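Local coordinates for 450aa long hypothetical fmu protein (Pyrococcus horikoshii, PDB 2YXL) that probably methylates RNA cytosines at carbon 5 as an archaeal homologue of the bacterial Fmu/RsmB enzymes, and binds the S-adenosyl-L-methionine analogue sinefungin, at residues E200-V212 with L222-A235. Residues are numbered along the deposited sequence; the frame is centred on the assembly and turned at random.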
# COMPACT_ATOMS: atom_id res chain seq x y z
N GLU A 200 -8.06 20.79 15.71
CA GLU A 200 -7.87 21.85 14.72
C GLU A 200 -7.91 21.28 13.30
O GLU A 200 -8.55 21.86 12.42
CB GLU A 200 -6.54 22.57 14.99
CG GLU A 200 -6.07 23.53 13.90
CD GLU A 200 -4.55 23.63 13.81
OE1 GLU A 200 -4.05 24.67 13.34
OE2 GLU A 200 -3.86 22.66 14.21
N VAL A 201 -7.24 20.15 13.10
CA VAL A 201 -7.24 19.45 11.81
C VAL A 201 -8.63 18.89 11.48
O VAL A 201 -9.13 19.09 10.37
CB VAL A 201 -6.17 18.33 11.77
CG1 VAL A 201 -6.35 17.43 10.55
CG2 VAL A 201 -4.77 18.92 11.79
N ILE A 202 -9.25 18.22 12.45
CA ILE A 202 -10.61 17.69 12.30
C ILE A 202 -11.59 18.79 11.85
O ILE A 202 -12.36 18.60 10.91
CB ILE A 202 -11.12 17.00 13.59
CG1 ILE A 202 -10.35 15.69 13.84
CG2 ILE A 202 -12.63 16.74 13.53
CD1 ILE A 202 -10.70 14.99 15.14
N GLY A 203 -11.53 19.94 12.53
CA GLY A 203 -12.37 21.09 12.19
C GLY A 203 -12.15 21.61 10.77
O GLY A 203 -13.12 21.92 10.07
N GLU A 204 -10.89 21.69 10.36
CA GLU A 204 -10.53 22.15 9.01
C GLU A 204 -11.01 21.16 7.94
O GLU A 204 -11.40 21.58 6.85
CB GLU A 204 -9.01 22.36 8.90
CG GLU A 204 -8.56 23.14 7.66
CD GLU A 204 -7.07 23.03 7.39
OE1 GLU A 204 -6.27 23.11 8.36
OE2 GLU A 204 -6.68 22.88 6.21
N LEU A 205 -10.98 19.87 8.26
CA LEU A 205 -11.49 18.83 7.37
C LEU A 205 -13.01 18.85 7.30
O LEU A 205 -13.59 18.72 6.22
CB LEU A 205 -10.99 17.45 7.80
CG LEU A 205 -9.51 17.11 7.63
CD1 LEU A 205 -9.16 15.86 8.42
CD2 LEU A 205 -9.15 16.92 6.15
N GLU A 206 -13.66 19.01 8.45
CA GLU A 206 -15.11 19.11 8.52
C GLU A 206 -15.63 20.45 8.00
O GLU A 206 -16.83 20.62 7.80
CB GLU A 206 -15.62 18.83 9.94
CG GLU A 206 -15.47 17.37 10.37
CD GLU A 206 -16.03 17.09 11.76
OE1 GLU A 206 -16.40 15.92 12.02
OE2 GLU A 206 -16.09 18.02 12.60
N GLU A 207 -14.71 21.39 7.78
CA GLU A 207 -15.03 22.66 7.13
C GLU A 207 -15.32 22.41 5.65
O GLU A 207 -16.16 23.08 5.05
CB GLU A 207 -13.89 23.66 7.29
CG GLU A 207 -14.33 25.10 7.51
CD GLU A 207 -14.78 25.38 8.94
OE1 GLU A 207 -14.28 24.70 9.86
OE2 GLU A 207 -15.63 26.27 9.14
N ASP A 208 -14.60 21.44 5.08
CA ASP A 208 -14.94 20.86 3.78
C ASP A 208 -16.06 19.84 3.98
O ASP A 208 -16.60 19.70 5.08
CB ASP A 208 -13.72 20.17 3.16
CG ASP A 208 -12.78 21.13 2.47
OD1 ASP A 208 -11.56 20.88 2.51
OD2 ASP A 208 -13.25 22.12 1.87
N GLY A 209 -16.40 19.11 2.92
CA GLY A 209 -17.37 18.02 3.02
C GLY A 209 -16.71 16.69 3.32
O GLY A 209 -17.01 15.69 2.68
N VAL A 210 -15.80 16.69 4.30
CA VAL A 210 -15.02 15.50 4.62
C VAL A 210 -15.49 14.85 5.92
O VAL A 210 -15.46 15.47 6.99
CB VAL A 210 -13.49 15.80 4.69
CG1 VAL A 210 -12.70 14.53 4.96
CG2 VAL A 210 -13.01 16.45 3.40
N GLU A 211 -15.92 13.60 5.81
CA GLU A 211 -16.33 12.79 6.95
C GLU A 211 -15.09 12.24 7.64
O GLU A 211 -14.25 11.59 7.00
CB GLU A 211 -17.24 11.66 6.46
CG GLU A 211 -17.97 10.89 7.55
CD GLU A 211 -19.01 9.93 6.99
OE1 GLU A 211 -19.57 9.14 7.78
OE2 GLU A 211 -19.29 9.97 5.77
N VAL A 212 -14.97 12.50 8.94
CA VAL A 212 -13.77 12.16 9.71
C VAL A 212 -14.09 11.27 10.91
O VAL A 212 -15.03 11.55 11.67
CB VAL A 212 -13.04 13.43 10.22
CG1 VAL A 212 -11.64 13.09 10.72
CG2 VAL A 212 -12.97 14.50 9.12
N LEU A 222 -6.42 9.70 11.85
CA LEU A 222 -7.78 9.99 11.42
C LEU A 222 -8.11 9.20 10.17
O LEU A 222 -7.30 9.12 9.24
CB LEU A 222 -7.96 11.48 11.14
CG LEU A 222 -7.54 12.51 12.19
CD1 LEU A 222 -7.58 13.90 11.58
CD2 LEU A 222 -8.40 12.43 13.44
N LYS A 223 -9.31 8.63 10.14
CA LYS A 223 -9.84 8.05 8.92
C LYS A 223 -10.77 9.06 8.27
O LYS A 223 -11.70 9.56 8.91
CB LYS A 223 -10.52 6.71 9.19
CG LYS A 223 -9.55 5.63 9.66
CD LYS A 223 -10.25 4.33 10.05
CE LYS A 223 -9.24 3.20 10.33
NZ LYS A 223 -8.47 3.38 11.61
N ILE A 224 -10.48 9.40 7.02
CA ILE A 224 -11.31 10.34 6.26
C ILE A 224 -11.92 9.66 5.05
O ILE A 224 -11.28 8.84 4.39
CB ILE A 224 -10.53 11.63 5.86
CG1 ILE A 224 -9.38 11.33 4.89
CG2 ILE A 224 -10.02 12.37 7.10
CD1 ILE A 224 -8.80 12.55 4.19
N LYS A 225 -13.18 9.98 4.77
CA LYS A 225 -13.90 9.37 3.66
C LYS A 225 -13.58 10.11 2.36
O LYS A 225 -13.89 11.30 2.22
CB LYS A 225 -15.41 9.38 3.92
CG LYS A 225 -16.21 8.39 3.08
CD LYS A 225 -17.67 8.33 3.53
CE LYS A 225 -18.35 7.03 3.12
NZ LYS A 225 -18.70 6.99 1.67
N GLY A 226 -12.94 9.40 1.43
CA GLY A 226 -12.58 9.96 0.13
C GLY A 226 -13.79 10.35 -0.71
O GLY A 226 -14.92 10.07 -0.33
N PRO A 227 -13.55 11.02 -1.86
CA PRO A 227 -12.23 11.39 -2.36
C PRO A 227 -11.70 12.67 -1.72
O PRO A 227 -12.47 13.57 -1.38
CB PRO A 227 -12.48 11.60 -3.86
CG PRO A 227 -13.90 12.02 -3.95
CD PRO A 227 -14.63 11.44 -2.77
N TYR A 228 -10.38 12.74 -1.57
CA TYR A 228 -9.73 13.90 -0.96
C TYR A 228 -8.48 14.29 -1.75
O TYR A 228 -7.54 13.50 -1.88
CB TYR A 228 -9.37 13.60 0.49
CG TYR A 228 -8.84 14.79 1.26
CD1 TYR A 228 -9.70 15.76 1.77
CD2 TYR A 228 -7.47 14.94 1.48
CE1 TYR A 228 -9.22 16.85 2.48
CE2 TYR A 228 -6.98 16.03 2.19
CZ TYR A 228 -7.86 16.98 2.69
OH TYR A 228 -7.39 18.06 3.39
N ASN A 229 -8.48 15.52 -2.25
CA ASN A 229 -7.36 16.04 -3.03
C ASN A 229 -6.27 16.61 -2.12
O ASN A 229 -6.46 17.63 -1.45
CB ASN A 229 -7.86 17.10 -4.02
CG ASN A 229 -6.84 17.41 -5.11
OD1 ASN A 229 -7.10 18.23 -5.99
ND2 ASN A 229 -5.69 16.75 -5.06
N PHE A 230 -5.12 15.93 -2.11
CA PHE A 230 -3.99 16.31 -1.25
C PHE A 230 -3.16 17.48 -1.78
O PHE A 230 -2.60 18.24 -0.99
CB PHE A 230 -3.09 15.10 -0.98
CG PHE A 230 -3.66 14.12 0.01
CD1 PHE A 230 -4.25 12.93 -0.43
CD2 PHE A 230 -3.61 14.37 1.37
CE1 PHE A 230 -4.78 12.01 0.48
CE2 PHE A 230 -4.14 13.47 2.29
CZ PHE A 230 -4.73 12.29 1.85
N ASP A 231 -3.07 17.62 -3.10
CA ASP A 231 -2.28 18.70 -3.70
C ASP A 231 -3.02 20.04 -3.81
O ASP A 231 -2.50 21.01 -4.38
CB ASP A 231 -1.66 18.29 -5.05
CG ASP A 231 -2.64 17.57 -5.97
OD1 ASP A 231 -3.08 16.46 -5.62
OD2 ASP A 231 -2.94 18.12 -7.05
N THR A 232 -4.23 20.10 -3.25
CA THR A 232 -4.98 21.35 -3.10
C THR A 232 -5.37 21.58 -1.64
O THR A 232 -5.95 22.61 -1.29
CB THR A 232 -6.25 21.40 -3.99
OG1 THR A 232 -7.08 20.27 -3.69
CG2 THR A 232 -5.89 21.40 -5.47
N SER A 233 -5.03 20.61 -0.79
CA SER A 233 -5.32 20.67 0.64
C SER A 233 -4.39 21.64 1.36
O SER A 233 -3.16 21.57 1.21
CB SER A 233 -5.22 19.28 1.26
OG SER A 233 -5.14 19.36 2.68
N SER A 234 -4.97 22.53 2.16
CA SER A 234 -4.21 23.47 2.97
C SER A 234 -3.43 22.74 4.06
O SER A 234 -2.27 23.05 4.31
CB SER A 234 -5.13 24.52 3.60
OG SER A 234 -5.72 25.35 2.60
N ALA A 235 -4.09 21.77 4.70
CA ALA A 235 -3.49 20.98 5.77
C ALA A 235 -2.26 20.19 5.32
O ALA A 235 -1.28 20.09 6.06
CB ALA A 235 -4.53 20.05 6.38
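Leu-205 and Leu-222 meet through their CD1 methyls, 4.0 Å apart, and illustrate how a helix seats itself on a sheet largely through apolar side chains. Leu-205 sets CD1 crosswise against CG2 of Ile-224 (3.8 Å), while Leu-222 spreads its two methyls beneath the helix, CD1 to Val-201 CG1 and CD2 to CG1 and CD1 of Ile-202. Beyond the helix, Val-210 divides its branches: CG1, anti to the backbone N (chi1 -177°), rests on Ile-224 CB at 3.7 Å, and CG2 reaches the Tyr-228 ring at its edge, close to CD1.

Leu-205 CD2 also meets this ring, 3.5 Å from Tyr-228 OH, and Ile-224 CD1 sits over one face near the rim. Tyr-228 OH is hydrogen-bonded to Ser-233 OG (2.7 Å), the hydroxyl that in turn N-caps helix 234-237 through Phe-236 N. A leucine in place of Tyr-228 would probably leave Ser-233 without its phenol partner and open a gap beside Leu-205 CD2.

Backbone pairing is brief. Lys-225 N donates to Glu-211 O (3.0 Å, 158° at the hydrogen), next to the antiparallel non-hydrogen-bonded pair Val-212 and Ile-224, whose side chains share the face turned to the helix. Glu-211 and Lys-225 run side by side, yet the lysine NZ instead forms a salt bridge with Glu-185.

The contact lies in the ferredoxin-like domain, away from the sinefungin pocket. Helix segment 200-207 runs almost parallel to strand segment 222-225 (2°, axes 11.0 Å apart at their closest) across one face of the four-stranded antiparallel sheet. There strand 221-225 lies between edge strand 212-214 and strand 186-191, whose Val-191 touches Val-201 and Leu-222; Ile-241 of the other edge strand meets Val-201 and Ala-235.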